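Local coordinates for putative 3-hydroxybutyryl-CoA dehydratase (Rhodopseudomonas palustris, PDB 3HIN), which probably acts as a lyase of the enoyl-CoA hydratase/isomerase family, likely interconverting a 3-hydroxyacyl-CoA and an enoyl-CoA by loss or gain of water, at residues 12-15 with 16-19; 91-94 with 95-99; 126-129 with 130-133; 154-157 with 158-162; 194-197 with 198-201. All blocks are in the same frame, centred on the assembly; numbering follows the deposited sequence.

Interaction 1. Residues 12-15 with 16-19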
# COMPACT_ATOMS: atom_id res chain seq x y z
N ILE A 12 -28.46 -10.53 0.49
CA ILE A 12 -29.61 -10.12 1.27
C ILE A 12 -29.34 -10.32 2.78
O ILE A 12 -28.83 -11.37 3.16
CB ILE A 12 -30.91 -10.85 0.77
CG1 ILE A 12 -31.19 -10.50 -0.71
CG2 ILE A 12 -32.10 -10.51 1.68
CD1 ILE A 12 -31.29 -8.91 -1.07
N ALA A 13 -29.72 -9.36 3.63
CA ALA A 13 -29.51 -9.54 5.06
C ALA A 13 -30.28 -10.76 5.54
O ALA A 13 -31.40 -11.00 5.05
CB ALA A 13 -29.96 -8.32 5.80
N ASP A 14 -29.71 -11.49 6.51
CA ASP A 14 -30.48 -12.44 7.35
C ASP A 14 -30.59 -11.94 8.80
O ASP A 14 -29.82 -12.33 9.68
CB ASP A 14 -29.87 -13.84 7.37
CG ASP A 14 -30.67 -14.84 8.25
OD1 ASP A 14 -30.25 -16.00 8.35
OD2 ASP A 14 -31.69 -14.49 8.89
N PRO A 15 -31.54 -11.08 9.05
CA PRO A 15 -31.69 -10.49 10.35
C PRO A 15 -31.94 -11.52 11.49
O PRO A 15 -31.85 -11.16 12.67
CB PRO A 15 -32.93 -9.57 10.19
CG PRO A 15 -33.68 -10.17 9.01
CD PRO A 15 -32.57 -10.64 8.10
N SER A 16 -32.27 -12.77 11.17
CA SER A 16 -32.53 -13.73 12.23
C SER A 16 -31.22 -14.13 12.84
O SER A 16 -31.21 -14.78 13.88
CB SER A 16 -33.22 -14.98 11.71
OG SER A 16 -32.26 -15.82 11.02
N THR A 17 -30.09 -13.78 12.20
CA THR A 17 -28.76 -14.13 12.74
C THR A 17 -28.29 -13.09 13.76
O THR A 17 -27.17 -13.13 14.17
CB THR A 17 -27.65 -14.20 11.64
OG1 THR A 17 -27.56 -12.92 10.99
CG2 THR A 17 -27.96 -15.25 10.61
N LEU A 18 -29.13 -12.14 14.15
CA LEU A 18 -28.67 -11.01 15.01
C LEU A 18 -29.78 -10.81 16.00
O LEU A 18 -30.90 -11.09 15.66
CB LEU A 18 -28.49 -9.69 14.21
CG LEU A 18 -27.30 -9.63 13.24
CD1 LEU A 18 -27.25 -8.25 12.60
CD2 LEU A 18 -25.94 -10.00 13.89
N VAL A 19 -29.47 -10.39 17.23
CA VAL A 19 -30.49 -9.96 18.14
C VAL A 19 -30.19 -8.54 18.55
O VAL A 19 -29.21 -8.29 19.29
CB VAL A 19 -30.52 -10.84 19.39
CG1 VAL A 19 -31.33 -10.09 20.53
CG2 VAL A 19 -31.06 -12.27 19.04
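Ser16 holds the carboxylate of Asp14 by two bonds to one oxygen. Its OG donates to Asp14 OD2 at 2.6 Å, on the syn side and somewhat out of the carboxylate plane. Its backbone N reaches Asp14 OD2 at 2.9 Å, from higher above that same face. This N-H bond closes an Asx turn. The Asp14 CG lies anti to the backbone N (chi1 180°), and this turns the carboxylate over the start of the turn. With an alanine in place of Asp14, both Ser16 donors would probably lose their shared acceptor and the hydroxyl would be free to turn. Thr17 takes the main-chain Asp14 O twice. Thr17 OG1 donates to it at 2.7 Å, nearly along the C=O axis, and Thr17 N at 2.9 Å from above the carbonyl plane. The methyl CG2 of Thr17 rests 3.3 Å from Asp14 OD1. Leu18 N then bonds to Pro15 O at 3.2 Å, so one 3-10 step follows another. The turn runs into strand 18-23, an outermost strand of the six-stranded sheet within this chain and antiparallel to strand 26-31. Thr17 and Leu18 both pack on Leu44 of helix 42-51.

Interaction 2. Residues 91-94 with 95-99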
# COMPACT_ATOMS: atom_id res chain seq x y z
N HIS A 91 -15.47 -10.48 -2.87
CA HIS A 91 -16.01 -10.93 -1.59
C HIS A 91 -15.25 -10.32 -0.41
O HIS A 91 -15.87 -9.88 0.56
CB HIS A 91 -16.01 -12.45 -1.52
CG HIS A 91 -16.60 -12.99 -0.27
ND1 HIS A 91 -15.84 -13.57 0.73
CD2 HIS A 91 -17.89 -12.99 0.18
CE1 HIS A 91 -16.63 -13.89 1.75
NE2 HIS A 91 -17.87 -13.56 1.43
N SER A 92 -13.93 -10.30 -0.45
CA SER A 92 -13.19 -9.58 0.59
C SER A 92 -13.68 -8.13 0.71
O SER A 92 -13.92 -7.65 1.82
CB SER A 92 -11.66 -9.60 0.28
OG SER A 92 -10.95 -8.88 1.30
N GLN A 93 -13.77 -7.42 -0.42
CA GLN A 93 -14.18 -6.01 -0.42
C GLN A 93 -15.55 -5.78 0.25
O GLN A 93 -15.75 -4.86 1.06
CB GLN A 93 -14.13 -5.53 -1.87
CG GLN A 93 -12.65 -5.38 -2.29
CD GLN A 93 -11.93 -4.17 -1.61
OE1 GLN A 93 -12.23 -3.01 -1.93
NE2 GLN A 93 -10.99 -4.44 -0.69
N THR A 94 -16.49 -6.64 -0.12
CA THR A 94 -17.77 -6.74 0.55
C THR A 94 -17.65 -6.75 2.08
O THR A 94 -18.29 -5.96 2.76
CB THR A 94 -18.46 -7.99 0.03
OG1 THR A 94 -19.19 -7.60 -1.13
CG2 THR A 94 -19.31 -8.55 0.98
N TRP A 95 -16.80 -7.61 2.63
CA TRP A 95 -16.67 -7.65 4.07
C TRP A 95 -16.02 -6.36 4.56
O TRP A 95 -16.39 -5.87 5.60
CB TRP A 95 -15.91 -8.90 4.54
CG TRP A 95 -16.84 -10.11 4.56
CD1 TRP A 95 -17.84 -10.39 3.68
CD2 TRP A 95 -16.88 -11.16 5.54
NE1 TRP A 95 -18.49 -11.57 4.03
CE2 TRP A 95 -17.90 -12.06 5.17
CE3 TRP A 95 -16.14 -11.41 6.70
CZ2 TRP A 95 -18.22 -13.20 5.92
CZ3 TRP A 95 -16.43 -12.57 7.44
CH2 TRP A 95 -17.48 -13.44 7.05
N HIS A 96 -15.08 -5.80 3.79
CA HIS A 96 -14.50 -4.57 4.24
C HIS A 96 -15.57 -3.48 4.35
O HIS A 96 -15.51 -2.62 5.27
CB HIS A 96 -13.40 -4.12 3.29
CG HIS A 96 -12.16 -4.95 3.40
ND1 HIS A 96 -10.97 -4.55 2.86
CD2 HIS A 96 -11.95 -6.20 3.90
CE1 HIS A 96 -10.05 -5.48 3.07
NE2 HIS A 96 -10.61 -6.50 3.70
N ARG A 97 -16.55 -3.50 3.47
CA ARG A 97 -17.52 -2.42 3.52
C ARG A 97 -18.39 -2.53 4.78
O ARG A 97 -18.82 -1.49 5.34
CB ARG A 97 -18.40 -2.34 2.27
CG ARG A 97 -17.64 -2.14 0.99
CD ARG A 97 -16.99 -0.70 0.83
NE ARG A 97 -15.78 -0.49 1.66
CZ ARG A 97 -14.56 -0.94 1.33
NH1 ARG A 97 -13.54 -0.71 2.16
NH2 ARG A 97 -14.36 -1.65 0.22
N VAL A 98 -18.62 -3.76 5.23
CA VAL A 98 -19.35 -3.96 6.47
C VAL A 98 -18.51 -3.38 7.64
O VAL A 98 -18.99 -2.64 8.43
CB VAL A 98 -19.61 -5.44 6.78
CG1 VAL A 98 -20.25 -5.55 8.18
CG2 VAL A 98 -20.48 -6.16 5.68
N PHE A 99 -17.23 -3.74 7.73
CA PHE A 99 -16.41 -3.27 8.87
C PHE A 99 -16.15 -1.78 8.84
O PHE A 99 -15.86 -1.17 9.89
CB PHE A 99 -15.10 -4.05 8.92
CG PHE A 99 -15.28 -5.50 9.30
CD1 PHE A 99 -16.41 -5.90 10.02
CD2 PHE A 99 -14.32 -6.47 8.94
CE1 PHE A 99 -16.61 -7.27 10.40
CE2 PHE A 99 -14.48 -7.82 9.31
CZ PHE A 99 -15.61 -8.21 10.07
O HOH W 1 -11.15 -2.09 1.30
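Gln93, His96 and Arg97 share one water. Arg97 NH1 donates to it at 2.9 Å, in the guanidinium plane. His96 ND1 lies 2.9 Å from the same water, which sits at the ring edge. Gln93 NE2 adds a weak bond. The amide of Gln93 also meets Arg97 directly, at the guanidinium edge: Arg97 NH2 makes a weak, in-plane bond to Gln93 OE1 at 3.3 Å. The two flat groups are turned 62° apart. Arg97 is bent at chi2 and chi3, which folds the guanidinium back alongside the Gln93 side chain, with Gln93 O over one of its faces. Its NH1 has a second partner, a salt bridge to Asp100.

These residues sit three and four apart on helix 85-103 of the crotonase fold. The helical bonds Arg97 N to Gln93 O and His96 N to Ser92 O are both 2.9 Å long.

Two residues earlier, His91 and Trp95 lie side by side. His91 CE1 sits 3.7 Å above one face of the indole, toward its rim, and the two ring planes are 53° apart. His91 NE2 and Trp95 NE1 both bond to Asp42 OD1, and this common acceptor fixes how the rings turn. At the indole edge, Thr94 CG2 approaches Trp95 CD1 at 3.6 Å. Ser92 OG bonds to Gly151 O, to which His96 NE2 adds a weak bond. Trp95 also packs on Leu40, Leu75 and Met45.

Interaction 3. Residues 126-129 with 130-133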
# COMPACT_ATOMS: atom_id res chain seq x y z
N CYS A 126 -11.61 -6.27 15.91
CA CYS A 126 -10.62 -5.21 15.62
C CYS A 126 -11.22 -3.92 15.10
O CYS A 126 -10.63 -2.83 15.28
CB CYS A 126 -9.52 -5.69 14.67
SG CYS A 126 -8.44 -6.79 15.64
N ALA A 127 -12.35 -4.03 14.39
CA ALA A 127 -12.98 -2.88 13.79
C ALA A 127 -13.59 -2.01 14.86
O ALA A 127 -13.71 -0.80 14.65
CB ALA A 127 -14.01 -3.29 12.72
N ALA A 128 -13.96 -2.63 16.01
CA ALA A 128 -14.58 -1.91 17.12
C ALA A 128 -13.56 -0.93 17.69
O ALA A 128 -12.36 -1.11 17.51
CB ALA A 128 -14.98 -2.85 18.17
N HIS A 129 -14.05 0.10 18.38
CA HIS A 129 -13.18 1.09 18.99
C HIS A 129 -12.64 0.70 20.31
O HIS A 129 -11.52 1.05 20.63
CB HIS A 129 -13.93 2.42 19.13
CG HIS A 129 -14.51 2.86 17.85
ND1 HIS A 129 -15.86 2.95 17.64
CD2 HIS A 129 -13.91 3.09 16.66
CE1 HIS A 129 -16.07 3.28 16.37
NE2 HIS A 129 -14.90 3.37 15.76
N ILE A 130 -13.46 0.03 21.11
CA ILE A 130 -13.08 -0.50 22.45
C ILE A 130 -13.50 -1.97 22.52
O ILE A 130 -14.56 -2.35 22.05
CB ILE A 130 -13.80 0.28 23.52
CG1 ILE A 130 -13.39 1.76 23.47
CG2 ILE A 130 -13.66 -0.33 24.98
CD1 ILE A 130 -14.29 2.62 24.36
N ARG A 131 -12.68 -2.79 23.15
CA ARG A 131 -13.02 -4.19 23.34
C ARG A 131 -12.94 -4.38 24.84
O ARG A 131 -12.02 -3.81 25.50
CB ARG A 131 -12.00 -5.09 22.57
CG ARG A 131 -12.15 -5.18 21.04
CD ARG A 131 -10.81 -5.51 20.31
NE ARG A 131 -9.89 -4.38 20.53
CZ ARG A 131 -10.02 -3.18 19.95
NH1 ARG A 131 -9.19 -2.16 20.29
NH2 ARG A 131 -10.96 -2.97 19.01
N VAL A 132 -13.89 -5.17 25.38
CA VAL A 132 -13.87 -5.60 26.76
C VAL A 132 -13.87 -7.13 26.69
O VAL A 132 -14.73 -7.73 25.98
CB VAL A 132 -15.12 -5.15 27.55
CG1 VAL A 132 -14.91 -5.47 29.00
CG2 VAL A 132 -15.36 -3.69 27.40
N ALA A 133 -12.88 -7.73 27.35
CA ALA A 133 -12.70 -9.16 27.32
C ALA A 133 -12.98 -9.77 28.71
O ALA A 133 -12.36 -9.35 29.70
CB ALA A 133 -11.31 -9.54 26.82
O HOH W 2 -9.37 0.08 18.81
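From Ala128 to Arg131 the chain turns sharply: Ala128 is extended, His129 has helical angles, and Ile130 and Arg131 are extended again. The side chain of Arg131 bridges this bend. Its NH2 donates to Ala128 O at 2.8 Å. The oxygen lies in the guanidinium plane, but the nitrogen stands well above the carbonyl plane of Ala128, 57° out of it. The bond is therefore edge-on for the arginine and not aimed at a lone pair of the carbonyl. A bend at chi3 (-65°) brings the guanidinium back over the turn. There NH2 also bonds to Ala125 O, near the end of the preceding helix. On the other terminal nitrogen, Arg131 NH1 donates to a water at 2.7 Å. That water lies 3.0 Å from His129 O, which also takes a bond from Gln189 NE2.

The turn lies in a beta-alpha-beta crossover. Strand 109-113 leads by way of helix 120-127 to strand 130-134, its parallel neighbour in the sheet.

Arg131 is buried, and the carbonyl oxygens round its guanidinium are likely to offset part of its positive charge. NE adds a weak bond to Phe187 O. His129 turns its ring the other way. Its ND1 accepts from Val109 N and its NE2 bonds to Gln103 O, so both ring nitrogens are tied to main-chain atoms. Ile130 CG1 lies 3.5 Å from His129 O, and the Ile130 side chain packs on Leu204 of helix 197-208.

Interaction 4. Residues 154-157 with 158-162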
# COMPACT_ATOMS: atom_id res chain seq x y z
N GLY A 154 -8.01 -7.59 9.01
CA GLY A 154 -7.11 -7.93 10.13
C GLY A 154 -5.65 -7.49 9.91
O GLY A 154 -4.94 -7.11 10.86
N SER A 155 -5.15 -7.56 8.67
CA SER A 155 -3.71 -7.22 8.52
C SER A 155 -3.52 -5.73 8.67
O SER A 155 -2.42 -5.27 8.75
CB SER A 155 -3.16 -7.65 7.15
OG SER A 155 -4.07 -7.22 6.15
N VAL A 156 -4.61 -4.98 8.70
CA VAL A 156 -4.54 -3.47 8.84
C VAL A 156 -4.82 -3.10 10.28
O VAL A 156 -4.11 -2.31 10.88
CB VAL A 156 -5.54 -2.76 7.91
CG1 VAL A 156 -5.74 -1.25 8.28
CG2 VAL A 156 -5.06 -2.95 6.48
N ARG A 157 -5.88 -3.64 10.85
CA ARG A 157 -6.32 -3.18 12.18
C ARG A 157 -5.54 -3.85 13.27
O ARG A 157 -5.21 -3.23 14.27
CB ARG A 157 -7.80 -3.49 12.40
CG ARG A 157 -8.64 -2.71 11.40
CD ARG A 157 -10.15 -2.77 11.87
NE ARG A 157 -10.91 -1.98 10.90
CZ ARG A 157 -11.44 -2.47 9.77
NH1 ARG A 157 -11.40 -3.80 9.48
NH2 ARG A 157 -12.07 -1.64 8.96
N LEU A 158 -5.25 -5.12 13.11
CA LEU A 158 -4.63 -5.83 14.24
C LEU A 158 -3.18 -5.37 14.54
O LEU A 158 -2.84 -5.11 15.71
CB LEU A 158 -4.68 -7.33 14.04
CG LEU A 158 -4.13 -8.13 15.25
CD1 LEU A 158 -4.91 -7.90 16.53
CD2 LEU A 158 -4.18 -9.70 15.00
N PRO A 159 -2.32 -5.26 13.52
CA PRO A 159 -1.00 -4.81 13.89
C PRO A 159 -1.04 -3.49 14.60
O PRO A 159 -0.13 -3.19 15.33
CB PRO A 159 -0.29 -4.59 12.52
CG PRO A 159 -0.97 -5.44 11.58
CD PRO A 159 -2.46 -5.46 12.07
N ARG A 160 -2.05 -2.66 14.36
CA ARG A 160 -2.08 -1.35 15.08
C ARG A 160 -2.38 -1.60 16.56
O ARG A 160 -2.06 -0.77 17.38
CB ARG A 160 -3.11 -0.38 14.53
CG ARG A 160 -2.71 0.18 13.14
CD ARG A 160 -3.97 0.74 12.38
NE ARG A 160 -3.56 1.64 11.31
CZ ARG A 160 -2.94 1.29 10.19
NH1 ARG A 160 -2.57 2.23 9.28
NH2 ARG A 160 -2.78 0.03 9.91
N LEU A 161 -3.02 -2.73 16.88
CA LEU A 161 -3.30 -3.03 18.27
C LEU A 161 -2.14 -3.77 18.96
O LEU A 161 -1.85 -3.49 20.11
CB LEU A 161 -4.61 -3.90 18.34
CG LEU A 161 -5.86 -3.19 17.82
CD1 LEU A 161 -7.14 -4.07 18.03
CD2 LEU A 161 -6.03 -1.83 18.65
N ILE A 162 -1.51 -4.72 18.27
CA ILE A 162 -0.59 -5.69 18.89
C ILE A 162 0.76 -5.78 18.21
O ILE A 162 1.67 -6.47 18.70
CB ILE A 162 -1.17 -7.08 18.88
CG1 ILE A 162 -1.15 -7.73 17.48
CG2 ILE A 162 -2.58 -7.07 19.52
CD1 ILE A 162 -1.39 -9.24 17.52
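Helix 154-162 is short and kinked at Pro159, and Leu158 and Arg160 reach back from its second half to Gly154 and Val156. Leu158 N donates to Gly154 O at 3.0 Å, a normal helical bond. Pro159 has no N-H to give to Ser155 O. Instead its ring carbons press on the turn before: Pro159 CD lies 3.2 Å from Gly154 O, and Pro159 CG is equally near Ser155 O.

Past the kink the pattern changes. Arg160 N makes only a weak bond, to Arg157 O, and its side chain supplies the bond to Val156 O. Arg160 NH2 reaches that oxygen at 2.9 Å with an N-H...O angle of 150°. The oxygen is tilted 17° from the guanidinium plane. Arg160 CG lies beside the backbone N (chi1 -71°), and from there the chain runs extended back along Val156. Arg160 CD passes 3.4 Å from Val156 O, and Val156 CG1 lies alongside Arg160 NH2 at 3.6 Å. The guanidinium has a second partner, since Arg160 NE forms a salt bridge with Glu228. Further on, Leu158 O takes bonds from both Leu161 N and Ile162 N.

The long side chain of Arg157 crosses to helix 85-103, touching Phe99 and bonding through NH2 to Gln103. Leu158 turns inward onto Cys126 of helix 120-127 and Met167 of helix 164-173. Glu123 of helix 120-127 takes the N-H of Gly154 at the start of the helix.

Interaction 5. Residues 194-197 with 198-201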
# COMPACT_ATOMS: atom_id res chain seq x y z
N ASN A 194 -14.12 -11.26 36.52
CA ASN A 194 -15.35 -11.84 37.06
C ASN A 194 -16.62 -11.10 36.63
O ASN A 194 -16.71 -9.87 36.74
CB ASN A 194 -15.28 -11.98 38.59
CG ASN A 194 -14.35 -13.13 39.04
OD1 ASN A 194 -14.82 -14.23 39.39
ND2 ASN A 194 -13.04 -12.88 39.01
N GLY A 195 -17.61 -11.86 36.19
CA GLY A 195 -18.78 -11.28 35.60
C GLY A 195 -18.50 -10.98 34.13
O GLY A 195 -17.56 -11.53 33.48
N SER A 196 -19.31 -10.08 33.60
CA SER A 196 -19.65 -10.22 32.24
C SER A 196 -19.19 -9.03 31.35
O SER A 196 -19.34 -7.85 31.70
CB SER A 196 -21.14 -10.62 32.13
OG SER A 196 -21.92 -9.58 31.58
N ALA A 197 -18.57 -9.39 30.22
CA ALA A 197 -18.09 -8.39 29.32
C ALA A 197 -19.29 -7.55 28.83
O ALA A 197 -19.20 -6.33 28.70
CB ALA A 197 -17.30 -9.05 28.14
N TYR A 198 -20.44 -8.19 28.64
CA TYR A 198 -21.65 -7.47 28.20
C TYR A 198 -22.01 -6.35 29.17
O TYR A 198 -22.25 -5.19 28.77
CB TYR A 198 -22.86 -8.42 28.07
CG TYR A 198 -24.14 -7.69 27.78
CD1 TYR A 198 -24.49 -7.31 26.45
CD2 TYR A 198 -25.01 -7.35 28.82
CE1 TYR A 198 -25.68 -6.60 26.19
CE2 TYR A 198 -26.19 -6.69 28.58
CZ TYR A 198 -26.53 -6.30 27.29
OH TYR A 198 -27.72 -5.60 27.11
N ASP A 199 -22.06 -6.70 30.44
CA ASP A 199 -22.39 -5.76 31.51
C ASP A 199 -21.38 -4.62 31.46
O ASP A 199 -21.77 -3.46 31.43
CB ASP A 199 -22.36 -6.50 32.84
CG ASP A 199 -23.67 -7.29 33.12
OD1 ASP A 199 -24.71 -7.06 32.44
OD2 ASP A 199 -23.68 -8.11 34.07
N LYS A 200 -20.09 -4.94 31.43
CA LYS A 200 -19.08 -3.88 31.37
C LYS A 200 -19.27 -3.03 30.09
O LYS A 200 -19.26 -1.78 30.13
CB LYS A 200 -17.65 -4.44 31.45
CG LYS A 200 -16.58 -3.33 31.35
CD LYS A 200 -16.65 -2.42 32.63
CE LYS A 200 -15.39 -1.57 32.80
NZ LYS A 200 -15.47 -0.66 33.99
N ALA A 201 -19.49 -3.69 28.96
CA ALA A 201 -19.53 -3.00 27.69
C ALA A 201 -20.69 -2.07 27.73
O ALA A 201 -20.60 -0.95 27.19
CB ALA A 201 -19.68 -3.98 26.51
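The carboxylate of Asp199 turns one face to Ser196, whose OG lies above it, 3.3 Å from Asp199 CG. OG is not hydrogen-bonded to Asp199 OD2. The other flat group, the ring of Tyr198, leads away from Ser196 and meets the ring of His65 at about 55°.

Ser196 is the N-cap of helix 197-208. Its OG accepts from Asp199 N at 3.1 Å, with an N-H...O angle of 163°. For this the hydroxyl sits away from a staggered position (chi1 111°), a somewhat strained torsion. An alanine at Ser196 is likely to leave Asp199 N, in the first turn, without its capping acceptor. The negative charge of Asp199 stands near the amino end of the helix, where the helix dipole would probably be favourable to it.

The main chain of Ser196 takes part as well. Lys200 N donates to Ser196 O at 3.0 Å in an almost straight bond. Just before the cap, Gly195 has backbone angles at which a CB would collide with Asn194 O. Ala197 N, at the first turn, bonds to Glu134 of strand 130-134.

Lys200 bends at chi2 and carries NZ away from the cap to a salt bridge with Glu203. The Lys200 side chain also touches Tyr190 and Ile192 of strand 190-192, which leads into this loop. Ala197 and Ala201 both pack on Ala112 of strand 109-113. Ala201 N donates to Ala197 O at 2.7 Å, and Ala201 CB lies 3.2 Å from that same oxygen.

Interaction 3 is the most buried and lies nearest the centre of the chain. The other four are partly buried, and interaction 1 is farthest out, its centre about 19 Å from that of the chain. Interaction 3 touches three of the others. Ala127 packs on Phe99 of interaction 2, Cys126 on Arg157 and Leu158 of interaction 4, and Val132 on Lys200 of interaction 5. Interactions 2 and 4 also meet, through Phe99 and Arg157. Both are turns within helices, but the first adds paired rings and a shared water, the second a proline kink. Interactions 1 and 5 are turns in which hydroxyls serve backbone or carboxylate partners, one leading into a strand and one into a helix. Interaction 1 touches none of the others.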